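PDB 2C3H: alpha-amylase G-6 from Bacillus halodurans, which probably binds starch, the chain here being the family 26 carbohydrate-binding module cut from a longer amylase. Local coordinates for residues 5-10 with 58-63; 12-17 with 70-75; 22-27 with 38-43. One frame throughout, in Å; residues are numbered along the deposited sequence.

Contact 1. Residues 5-10 with 58-63; sequences SGLTIY and ESVRLL
L7 and V60 face each other across the interior, their side chains sliding past in opposite directions. Going outward along L7, CB points toward the other strand and CG carries the fork across, and the two methyls do the touching. CD1 and CD2 both come to 3.6 Å from O of E58, and CD2 goes on to CA of S59 and CB of V60, each at 4.1 Å. A branched leucine suits this place, since its two methyls can rest together against that oxygen while one also reaches the strand. Two residues further along each strand, I9 and L62 reach for each other tip to tip, and CD1 of I9 meets CD2 of L62 at 3.5 Å, tighter than usual for two methyl groups. L62 gets there with CG placed between its backbone N and carbonyl carbon (chi1 68°). At the exposed end the contact turns polar: OG of S5 donates to OE2 of E58 at 2.6 Å, arriving 60° out of the carboxylate plane, and the bent glutamate chain is what brings the acid back to it. The two strands belong to different sheets, and their segment axes pass 9.2 Å apart at 32°. Strand 7-12 pairs with 49-54 in the mixed sheet, strand 59-65 lies between 21-28 and 71-82 in the other, and E58 and S59 form a classic beta bulge opposite N28.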
loop_
_atom_site.group_PDB
_atom_site.type_symbol
_atom_site.label_atom_id
_atom_site.label_comp_id
_atom_site.label_asym_id
_atom_site.label_seq_id
_atom_site.Cartn_x
_atom_site.Cartn_y
_atom_site.Cartn_z
ATOM N N SER A 5 -2.795 1.725 -17.247
ATOM C CA SER A 5 -2.547 0.629 -16.265
ATOM C C SER A 5 -2.913 1.084 -14.855
ATOM O O SER A 5 -3.875 1.862 -14.640
ATOM C CB SER A 5 -1.069 0.255 -16.284
ATOM O OG SER A 5 -0.763 -0.597 -17.378
ATOM N N GLY A 6 -2.127 0.608 -13.889
ATOM C CA GLY A 6 -2.252 1.102 -12.532
ATOM C C GLY A 6 -2.601 0.042 -11.522
ATOM O O GLY A 6 -3.376 -0.881 -11.794
ATOM N N LEU A 7 -2.038 0.194 -10.334
ATOM C CA LEU A 7 -2.203 -0.830 -9.323
ATOM C C LEU A 7 -3.234 -0.372 -8.315
ATOM O O LEU A 7 -3.147 0.742 -7.778
ATOM C CB LEU A 7 -0.865 -1.100 -8.638
ATOM C CG LEU A 7 -0.120 -2.374 -9.022
ATOM C CD1 LEU A 7 -0.555 -2.908 -10.381
ATOM C CD2 LEU A 7 1.383 -2.149 -8.979
ATOM N N THR A 8 -4.234 -1.216 -8.119
ATOM C CA THR A 8 -5.163 -1.095 -7.005
ATOM C C THR A 8 -4.720 -2.089 -5.948
ATOM O O THR A 8 -4.430 -3.272 -6.195
ATOM C CB THR A 8 -6.623 -1.370 -7.459
ATOM O OG1 THR A 8 -6.956 -0.488 -8.537
ATOM C CG2 THR A 8 -7.630 -0.997 -6.378
ATOM N N ILE A 9 -4.612 -1.562 -4.749
ATOM C CA ILE A 9 -4.109 -2.326 -3.633
ATOM C C ILE A 9 -5.073 -2.146 -2.485
ATOM O O ILE A 9 -5.550 -1.052 -2.199
ATOM C CB ILE A 9 -2.654 -1.852 -3.286
ATOM C CG1 ILE A 9 -1.679 -2.510 -4.266
ATOM C CG2 ILE A 9 -2.277 -2.239 -1.884
ATOM C CD1 ILE A 9 -0.769 -1.575 -4.813
ATOM N N TYR A 10 -5.375 -3.253 -1.840
ATOM C CA TYR A 10 -6.305 -3.254 -0.754
ATOM C C TYR A 10 -5.491 -3.713 0.402
ATOM O O TYR A 10 -4.608 -4.536 0.222
ATOM C CB TYR A 10 -7.453 -4.223 -1.034
ATOM C CG TYR A 10 -8.297 -3.830 -2.224
ATOM C CD1 TYR A 10 -9.439 -3.037 -2.067
ATOM C CD2 TYR A 10 -7.964 -4.279 -3.510
ATOM C CE1 TYR A 10 -10.217 -2.674 -3.189
ATOM C CE2 TYR A 10 -8.730 -3.938 -4.627
ATOM C CZ TYR A 10 -9.842 -3.133 -4.456
ATOM O OH TYR A 10 -10.561 -2.784 -5.564
ATOM N N GLU A 58 2.854 -0.304 -13.856
ATOM C CA GLU A 58 2.740 -1.750 -13.979
ATOM C C GLU A 58 3.209 -2.389 -12.667
ATOM O O GLU A 58 2.556 -3.293 -12.130
ATOM C CB GLU A 58 3.628 -2.322 -15.107
ATOM C CG GLU A 58 3.270 -1.963 -16.551
ATOM C CD GLU A 58 1.917 -2.516 -17.022
ATOM O OE1 GLU A 58 1.390 -3.509 -16.422
ATOM O OE2 GLU A 58 1.376 -1.950 -18.013
ATOM N N SER A 59 4.373 -1.953 -12.187
ATOM C CA SER A 59 4.967 -2.519 -10.985
ATOM C C SER A 59 5.416 -1.410 -9.996
ATOM O O SER A 59 5.622 -0.241 -10.386
ATOM C CB SER A 59 6.115 -3.462 -11.345
ATOM O OG SER A 59 7.284 -2.716 -11.640
ATOM N N VAL A 60 5.554 -1.822 -8.727
ATOM C CA VAL A 60 5.831 -0.962 -7.593
ATOM C C VAL A 60 6.437 -1.786 -6.434
ATOM O O VAL A 60 6.208 -3.003 -6.346
ATOM C CB VAL A 60 4.522 -0.206 -7.166
ATOM C CG1 VAL A 60 3.900 -0.752 -5.891
ATOM C CG2 VAL A 60 4.769 1.258 -7.031
ATOM N N ARG A 61 7.242 -1.122 -5.589
ATOM C CA ARG A 61 7.538 -1.601 -4.231
ATOM C C ARG A 61 6.774 -0.734 -3.242
ATOM O O ARG A 61 6.709 0.520 -3.372
ATOM C CB ARG A 61 9.037 -1.588 -3.925
ATOM C CG ARG A 61 9.795 -2.630 -4.736
ATOM C CD ARG A 61 11.265 -2.835 -4.329
ATOM N NE ARG A 61 11.784 -4.046 -4.957
ATOM C CZ ARG A 61 12.275 -4.082 -6.205
ATOM N NH1 ARG A 61 12.718 -5.222 -6.691
ATOM N NH2 ARG A 61 12.328 -2.979 -6.976
ATOM N N LEU A 62 6.134 -1.386 -2.282
ATOM C CA LEU A 62 5.266 -0.637 -1.403
ATOM C C LEU A 62 5.364 -1.018 0.070
ATOM O O LEU A 62 5.647 -2.172 0.428
ATOM C CB LEU A 62 3.810 -0.661 -1.923
ATOM C CG LEU A 62 3.093 -2.022 -1.876
ATOM C CD1 LEU A 62 2.339 -2.386 -0.533
ATOM C CD2 LEU A 62 2.171 -2.104 -3.064
ATOM N N LEU A 63 5.096 -0.045 0.932
ATOM C CA LEU A 63 4.977 -0.326 2.352
ATOM C C LEU A 63 3.659 0.276 2.827
ATOM O O LEU A 63 3.261 1.352 2.357
ATOM C CB LEU A 63 6.132 0.289 3.122
ATOM C CG LEU A 63 7.475 -0.383 2.942
ATOM C CD1 LEU A 63 8.223 0.248 1.690
ATOM C CD2 LEU A 63 8.304 -0.329 4.208
#

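Contact 2. Residues 12-17 with 70-75; sequences KKPDSW and NQWPGP. With GLC (alpha-D-glucopyranose), chain I; SO4 (sulfate ion), chain R.
W17 lies flat between a proline and an asparagine, and this layer is the dense part of the contact. CG of P14, from the same turn, sits 3.4 Å above one face of the indole. On the opposite face CB of N70 makes a CH-pi contact, 3.7 Å from the centroid of the five-membered ring, while the N70 amide runs within 10° of the ring plane. With CG beside the backbone N (chi1 -81°), the indole is laid along the other chain, and its far corner, CH2, comes 3.6 Å from the backbone N of W72 near the ring plane and 3.8 Å from CB of W72. P14 serves twice, since CG also meets the edge of the W72 ring at CZ3, 4.2 Å away; a rigid proline suits a post between two aromatics. F11 and F64 border W17 beyond these residues, and F88 meets W72 edge-to-face. With an alanine at W17, the space between P14 and N70 is likely to be left unfilled, and CB of W72 would probably lose the indole corner packed against it.

The outer side is polar and looser. P14 to W17 form a type I turn, in which O of P14 accepts from N of W17 and from NZ of K13, the two donors arriving from opposite faces of its plane; NZ of K13 also reaches O of W17 at 2.7 Å. On the exposed side of the turn S16 binds a sulfate, probably from the crystallisation liquor, through both N and OG. No hydrogen bond joins the two segments. The chemistry thus implies a loop shaped by its own polar bonds and fastened by the packing of P14, N70 and W72 round the W17 indole, while on the far side of 70-75 Q71 and P75 border a glucose.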
loop_
_atom_site.group_PDB
_atom_site.type_symbol
_atom_site.label_atom_id
_atom_site.label_comp_id
_atom_site.label_asym_id
_atom_site.label_seq_id
_atom_site.Cartn_x
_atom_site.Cartn_y
_atom_site.Cartn_z
ATOM N N LYS A 12 -5.823 -4.794 4.645
ATOM C CA LYS A 12 -6.546 -4.970 5.896
ATOM C C LYS A 12 -5.819 -4.296 7.068
ATOM O O LYS A 12 -4.740 -4.728 7.459
ATOM C CB LYS A 12 -6.727 -6.443 6.195
ATOM C CG LYS A 12 -7.921 -6.672 7.105
ATOM C CD LYS A 12 -8.029 -8.131 7.478
ATOM C CE LYS A 12 -9.502 -8.490 7.705
ATOM N NZ LYS A 12 -9.824 -8.554 9.130
ATOM N N LYS A 13 -6.449 -3.279 7.658
ATOM C CA LYS A 13 -5.839 -2.494 8.703
ATOM C C LYS A 13 -5.698 -3.292 10.021
ATOM O O LYS A 13 -6.651 -3.881 10.494
ATOM C CB LYS A 13 -6.634 -1.207 8.890
ATOM C CG LYS A 13 -6.044 -0.252 9.905
ATOM C CD LYS A 13 -6.920 1.016 10.108
ATOM C CE LYS A 13 -8.031 0.788 11.153
ATOM N NZ LYS A 13 -7.481 0.428 12.496
ATOM N N PRO A 14 -4.504 -3.332 10.608
ATOM C CA PRO A 14 -4.386 -3.926 11.947
ATOM C C PRO A 14 -5.224 -3.060 12.929
ATOM O O PRO A 14 -5.377 -1.831 12.724
ATOM C CB PRO A 14 -2.903 -3.861 12.239
ATOM C CG PRO A 14 -2.229 -3.564 10.858
ATOM C CD PRO A 14 -3.235 -2.783 10.097
ATOM N N ASP A 15 -5.836 -3.703 13.921
ATOM C CA ASP A 15 -6.781 -3.011 14.827
ATOM C C ASP A 15 -6.160 -1.798 15.499
ATOM O O ASP A 15 -6.802 -0.759 15.581
ATOM C CB ASP A 15 -7.393 -3.950 15.876
ATOM C CG ASP A 15 -8.456 -4.894 15.271
ATOM O OD1 ASP A 15 -8.829 -5.893 15.943
ATOM O OD2 ASP A 15 -8.992 -4.697 14.133
ATOM N N SER A 16 -4.911 -1.914 15.921
ATOM C CA SER A 16 -4.240 -0.809 16.639
ATOM C C SER A 16 -3.680 0.310 15.743
ATOM O O SER A 16 -3.042 1.242 16.265
ATOM C CB SER A 16 -3.062 -1.348 17.396
ATOM O OG SER A 16 -2.069 -1.641 16.428
ATOM N N TRP A 17 -3.853 0.207 14.427
ATOM C CA TRP A 17 -3.337 1.220 13.519
ATOM C C TRP A 17 -4.317 2.352 13.322
ATOM O O TRP A 17 -5.546 2.152 13.328
ATOM C CB TRP A 17 -3.042 0.651 12.107
ATOM C CG TRP A 17 -1.736 -0.088 11.954
ATOM C CD1 TRP A 17 -1.082 -0.867 12.907
ATOM C CD2 TRP A 17 -0.930 -0.157 10.773
ATOM N NE1 TRP A 17 0.071 -1.392 12.365
ATOM C CE2 TRP A 17 0.183 -0.985 11.061
ATOM C CE3 TRP A 17 -1.035 0.393 9.489
ATOM C CZ2 TRP A 17 1.167 -1.277 10.107
ATOM C CZ3 TRP A 17 -0.036 0.118 8.551
ATOM C CH2 TRP A 17 1.034 -0.723 8.859
ATOM N N ASN A 70 3.769 3.330 12.844
ATOM C CA ASN A 70 3.568 1.944 12.476
ATOM C C ASN A 70 3.882 1.819 10.998
ATOM O O ASN A 70 3.665 2.747 10.208
ATOM C CB ASN A 70 2.123 1.517 12.721
ATOM C CG ASN A 70 1.728 1.542 14.202
ATOM O OD1 ASN A 70 0.684 2.142 14.589
ATOM N ND2 ASN A 70 2.534 0.892 15.040
ATOM N N GLN A 71 4.392 0.666 10.616
ATOM C CA GLN A 71 4.576 0.364 9.190
ATOM C C GLN A 71 4.672 -1.137 9.075
ATOM O O GLN A 71 4.968 -1.841 10.046
ATOM C CB GLN A 71 5.834 1.030 8.566
ATOM C CG GLN A 71 7.137 0.628 9.246
ATOM C CD GLN A 71 8.330 1.299 8.617
ATOM O OE1 GLN A 71 8.904 0.788 7.646
ATOM N NE2 GLN A 71 8.664 2.475 9.106
ATOM N N TRP A 72 4.408 -1.603 7.876
ATOM C CA TRP A 72 4.508 -3.018 7.537
ATOM C C TRP A 72 4.942 -3.076 6.048
ATOM O O TRP A 72 4.190 -2.649 5.184
ATOM C CB TRP A 72 3.124 -3.651 7.747
ATOM C CG TRP A 72 3.061 -5.129 7.722
ATOM C CD1 TRP A 72 4.034 -5.994 7.357
ATOM C CD2 TRP A 72 1.938 -5.925 8.128
ATOM N NE1 TRP A 72 3.570 -7.293 7.443
ATOM C CE2 TRP A 72 2.289 -7.274 7.933
ATOM C CE3 TRP A 72 0.641 -5.620 8.607
ATOM C CZ2 TRP A 72 1.428 -8.319 8.232
ATOM C CZ3 TRP A 72 -0.227 -6.649 8.868
ATOM C CH2 TRP A 72 0.174 -7.988 8.717
ATOM N N PRO A 73 6.131 -3.573 5.736
ATOM C CA PRO A 73 7.100 -4.134 6.697
ATOM C C PRO A 73 7.919 -3.097 7.492
ATOM O O PRO A 73 7.734 -1.877 7.313
ATOM C CB PRO A 73 8.028 -4.927 5.787
ATOM C CG PRO A 73 8.090 -4.124 4.623
ATOM C CD PRO A 73 6.636 -3.689 4.367
ATOM N N GLY A 74 8.797 -3.601 8.358
ATOM C CA GLY A 74 9.585 -2.817 9.285
ATOM C C GLY A 74 10.435 -1.693 8.698
ATOM O O GLY A 74 10.693 -1.593 7.492
ATOM N N PRO A 75 10.910 -0.833 9.581
ATOM C CA PRO A 75 11.736 0.276 9.142
ATOM C C PRO A 75 12.873 -0.250 8.288
ATOM O O PRO A 75 13.602 -1.166 8.701
ATOM C CB PRO A 75 12.230 0.864 10.468
ATOM C CG PRO A 75 11.183 0.524 11.417
ATOM C CD PRO A 75 10.728 -0.850 11.054
HETATM C C1 GLC I . 11.294 5.475 6.870
HETATM C C2 GLC I . 10.796 4.034 6.894
HETATM C C3 GLC I . 11.543 3.214 5.856
HETATM C C4 GLC I . 11.325 3.863 4.499
HETATM C C5 GLC I . 11.823 5.296 4.523
HETATM C C6 GLC I . 11.586 5.951 3.171
HETATM O O1 GLC I . 12.639 5.543 7.312
HETATM O O2 GLC I . 10.967 3.465 8.173
HETATM O O3 GLC I . 11.155 1.841 5.781
HETATM O O4 GLC I . 12.103 3.119 3.599
HETATM O O5 GLC I . 11.181 6.037 5.561
HETATM O O6 GLC I . 12.082 7.286 3.126
HETATM S S SO4 R . -3.016 -5.232 16.259
HETATM O O1 SO4 R . -3.124 -6.341 15.322
HETATM O O2 SO4 R . -2.588 -3.989 15.598
HETATM O O3 SO4 R . -4.345 -5.038 16.865
HETATM O O4 SO4 R . -1.979 -5.548 17.240
#

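Contact 3. Residues 22-27 with 38-43. With GLC (alpha-D-glucopyranose), chain B; GLC (alpha-D-glucopyranose), chain I.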
loop_
_atom_site.group_PDB
_atom_site.type_symbol
_atom_site.label_atom_id
_atom_site.label_comp_id
_atom_site.label_asym_id
_atom_site.label_seq_id
_atom_site.Cartn_x
_atom_site.Cartn_y
_atom_site.Cartn_z
ATOM N N LEU A 22 -0.364 4.451 1.981
ATOM C CA LEU A 22 0.370 3.584 1.084
ATOM C C LEU A 22 1.614 4.323 0.620
ATOM O O LEU A 22 1.504 5.356 -0.091
ATOM C CB LEU A 22 -0.490 3.204 -0.113
ATOM C CG LEU A 22 0.167 2.108 -0.970
ATOM C CD1 LEU A 22 -0.029 0.810 -0.229
ATOM C CD2 LEU A 22 -0.406 1.988 -2.379
ATOM N N TYR A 23 2.780 3.850 1.054
ATOM C CA TYR A 23 4.044 4.426 0.602
ATOM C C TYR A 23 4.561 3.528 -0.520
ATOM O O TYR A 23 4.426 2.284 -0.432
ATOM C CB TYR A 23 5.048 4.585 1.765
ATOM C CG TYR A 23 6.422 4.935 1.287
ATOM C CD1 TYR A 23 6.763 6.268 1.003
ATOM C CD2 TYR A 23 7.381 3.947 1.077
ATOM C CE1 TYR A 23 8.031 6.608 0.544
ATOM C CE2 TYR A 23 8.648 4.274 0.613
ATOM C CZ TYR A 23 8.952 5.626 0.342
ATOM O OH TYR A 23 10.177 5.993 -0.142
ATOM N N TYR A 24 5.131 4.125 -1.575
ATOM C CA TYR A 24 5.595 3.323 -2.706
ATOM C C TYR A 24 6.769 3.947 -3.441
ATOM O O TYR A 24 6.891 5.146 -3.484
ATOM C CB TYR A 24 4.430 3.040 -3.679
ATOM C CG TYR A 24 3.710 4.279 -4.209
ATOM C CD1 TYR A 24 2.580 4.806 -3.545
ATOM C CD2 TYR A 24 4.139 4.891 -5.401
ATOM C CE1 TYR A 24 1.932 5.903 -4.031
ATOM C CE2 TYR A 24 3.502 6.014 -5.902
ATOM C CZ TYR A 24 2.409 6.518 -5.221
ATOM O OH TYR A 24 1.760 7.610 -5.737
ATOM N N TYR A 25 7.647 3.127 -4.017
ATOM C CA TYR A 25 8.808 3.650 -4.742
ATOM C C TYR A 25 9.130 2.582 -5.762
ATOM O O TYR A 25 8.384 1.579 -5.842
ATOM C CB TYR A 25 9.977 3.924 -3.790
ATOM C CG TYR A 25 10.472 2.685 -3.058
ATOM C CD1 TYR A 25 9.766 2.171 -1.956
ATOM C CD2 TYR A 25 11.633 2.020 -3.472
ATOM C CE1 TYR A 25 10.223 1.021 -1.257
ATOM C CE2 TYR A 25 12.098 0.843 -2.786
ATOM C CZ TYR A 25 11.370 0.380 -1.677
ATOM O OH TYR A 25 11.752 -0.740 -1.002
ATOM N N ASP A 26 10.222 2.777 -6.520
ATOM C CA ASP A 26 10.560 1.960 -7.670
ATOM C C ASP A 26 9.378 1.813 -8.630
ATOM O O ASP A 26 9.159 0.706 -9.145
ATOM C CB ASP A 26 10.951 0.541 -7.240
ATOM C CG ASP A 26 12.379 0.439 -6.774
ATOM O OD1 ASP A 26 13.012 1.496 -6.485
ATOM O OD2 ASP A 26 12.930 -0.685 -6.628
ATOM N N THR A 27 8.607 2.886 -8.850
ATOM C CA THR A 27 7.510 2.782 -9.793
ATOM C C THR A 27 8.035 2.477 -11.200
ATOM O O THR A 27 9.083 2.990 -11.642
ATOM C CB THR A 27 6.559 4.008 -9.801
ATOM O OG1 THR A 27 7.307 5.206 -9.993
ATOM C CG2 THR A 27 5.900 4.203 -8.447
ATOM N N GLU A 38 4.377 11.936 3.426
ATOM C CA GLU A 38 3.331 12.374 2.535
ATOM C C GLU A 38 2.701 11.217 1.783
ATOM O O GLU A 38 1.835 11.465 0.957
ATOM C CB GLU A 38 3.849 13.473 1.595
ATOM C CG GLU A 38 3.728 14.873 2.206
ATOM C CD GLU A 38 4.861 15.812 1.806
ATOM O OE1 GLU A 38 5.456 15.618 0.713
ATOM O OE2 GLU A 38 5.146 16.766 2.579
ATOM N N ALA A 39 3.091 9.965 2.091
ATOM C CA ALA A 39 2.376 8.809 1.547
ATOM C C ALA A 39 0.860 9.011 1.693
ATOM O O ALA A 39 0.410 9.361 2.793
ATOM C CB ALA A 39 2.789 7.534 2.236
ATOM N N PRO A 40 0.078 8.771 0.623
ATOM C CA PRO A 40 -1.370 9.011 0.668
ATOM C C PRO A 40 -2.228 8.037 1.497
ATOM O O PRO A 40 -1.960 6.813 1.607
ATOM C CB PRO A 40 -1.802 8.946 -0.802
ATOM C CG PRO A 40 -0.768 8.028 -1.483
ATOM C CD PRO A 40 0.512 8.251 -0.699
ATOM N N GLU A 41 -3.274 8.656 2.065
ATOM C CA GLU A 41 -4.399 8.021 2.720
ATOM C C GLU A 41 -5.034 6.988 1.832
ATOM O O GLU A 41 -5.450 7.291 0.729
ATOM C CB GLU A 41 -5.482 9.068 3.031
ATOM C CG GLU A 41 -5.590 9.446 4.485
ATOM C CD GLU A 41 -7.007 9.431 5.060
ATOM O OE1 GLU A 41 -7.123 9.534 6.291
ATOM O OE2 GLU A 41 -8.011 9.317 4.334
ATOM N N MET A 42 -5.154 5.771 2.327
ATOM C CA MET A 42 -5.918 4.794 1.592
ATOM C C MET A 42 -7.392 5.088 1.873
ATOM O O MET A 42 -7.762 5.323 3.036
ATOM C CB MET A 42 -5.494 3.393 1.988
ATOM C CG MET A 42 -4.020 3.169 1.755
ATOM S SD MET A 42 -3.555 1.514 2.078
ATOM C CE MET A 42 -4.061 0.729 0.554
ATOM N N GLU A 43 -8.193 5.169 0.808
ATOM C CA GLU A 43 -9.644 5.301 0.909
ATOM C C GLU A 43 -10.205 4.123 1.663
ATOM O O GLU A 43 -9.766 3.004 1.444
ATOM C CB GLU A 43 -10.262 5.306 -0.490
ATOM C CG GLU A 43 -10.886 6.653 -0.866
ATOM C CD GLU A 43 -10.330 7.276 -2.155
ATOM O OE1 GLU A 43 -11.082 7.313 -3.169
ATOM O OE2 GLU A 43 -9.160 7.758 -2.173
HETATM C C1 GLC B . 11.533 2.186 2.359
HETATM C C2 GLC B . 12.132 0.800 2.391
HETATM C C3 GLC B . 13.607 0.859 2.075
HETATM C C4 GLC B . 13.815 1.628 0.769
HETATM C C5 GLC B . 13.260 3.028 0.887
HETATM C C6 GLC B . 13.336 3.747 -0.444
HETATM O O2 GLC B . 11.999 0.298 3.694
HETATM O O3 GLC B . 14.066 -0.488 2.026
HETATM O O4 GLC B . 15.179 1.714 0.435
HETATM O O5 GLC B . 11.889 2.979 1.253
HETATM O O6 GLC B . 12.575 4.935 -0.393
HETATM C C1 GLC I . 11.294 5.475 6.870
HETATM C C2 GLC I . 10.796 4.034 6.894
HETATM C C3 GLC I . 11.543 3.214 5.856
HETATM C C4 GLC I . 11.325 3.863 4.499
HETATM C C5 GLC I . 11.823 5.296 4.523
HETATM C C6 GLC I . 11.586 5.951 3.171
HETATM O O1 GLC I . 12.639 5.543 7.312
HETATM O O2 GLC I . 10.967 3.465 8.173
HETATM O O3 GLC I . 11.155 1.841 5.781
HETATM O O4 GLC I . 12.103 3.119 3.599
HETATM O O5 GLC I . 11.181 6.037 5.561
HETATM O O6 GLC I . 12.082 7.286 3.126
#
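This is a buried contact between an outermost strand and a loop: residues 38-43, on their way to strand 43-46 of the other sheet, run beside the start of 22-27. A single backbone hydrogen bond ties them, from N of L22 to O of P40, 2.9 Å long with an N-H...O angle of 158° and lying in the carbonyl plane. Small and compact residues let the loop come this near. The methyl of A39 fits against CB of Y23 at 3.7 Å and sits at the edge of the tyrosine ring, while P40, which has no N-H to offer, lays CD 3.1 Å from O of L22. CG of P40 approaches the edge of the Y24 ring. Deeper in, M42 and L22 pack obliquely, CG of M42 being 4.0 Å from CB of L22; the methionine chain bends at its last torsion (chi3 81°), which brings CE alongside CD1 of L22.

O4 of the chain I glucose is within bonding distance of C1 of the chain B one, a 1,4 link. Y23, whose ring meets W36 edge-to-face, shares a hydrogen bond of 2.6 Å between OH and O6 of the chain B glucose. Y25 presents a ring face to the same sugar, its C6 standing 3.8 Å above the ring centre. Y23 thus packs through CB and bonds sugar through OH, while Y25 offers its face, as is usual in carbohydrate-binding sites.

Overall arrangement
From the N terminus the chain lays down 5-10 and the turn 12-17 before entering strand 21-28. Contact 3 is the first to close, a short loop from 22-27 to 38-43, and it falls within the longer loops of both other contacts. Contact 1 closes next, when 58-63 comes back over 5-10. Contact 2 follows as 70-75 reaches 12-17; its segments alternate with those of contact 1, so these two loops cross. Contact 1 joins the two sheets face to face, contact 2 ties a loop to strand 71-82, and contact 3 ties a loop to strand 21-28. Contacts 2 and 3 approach one bound glucose from different strands of the three-stranded sheet.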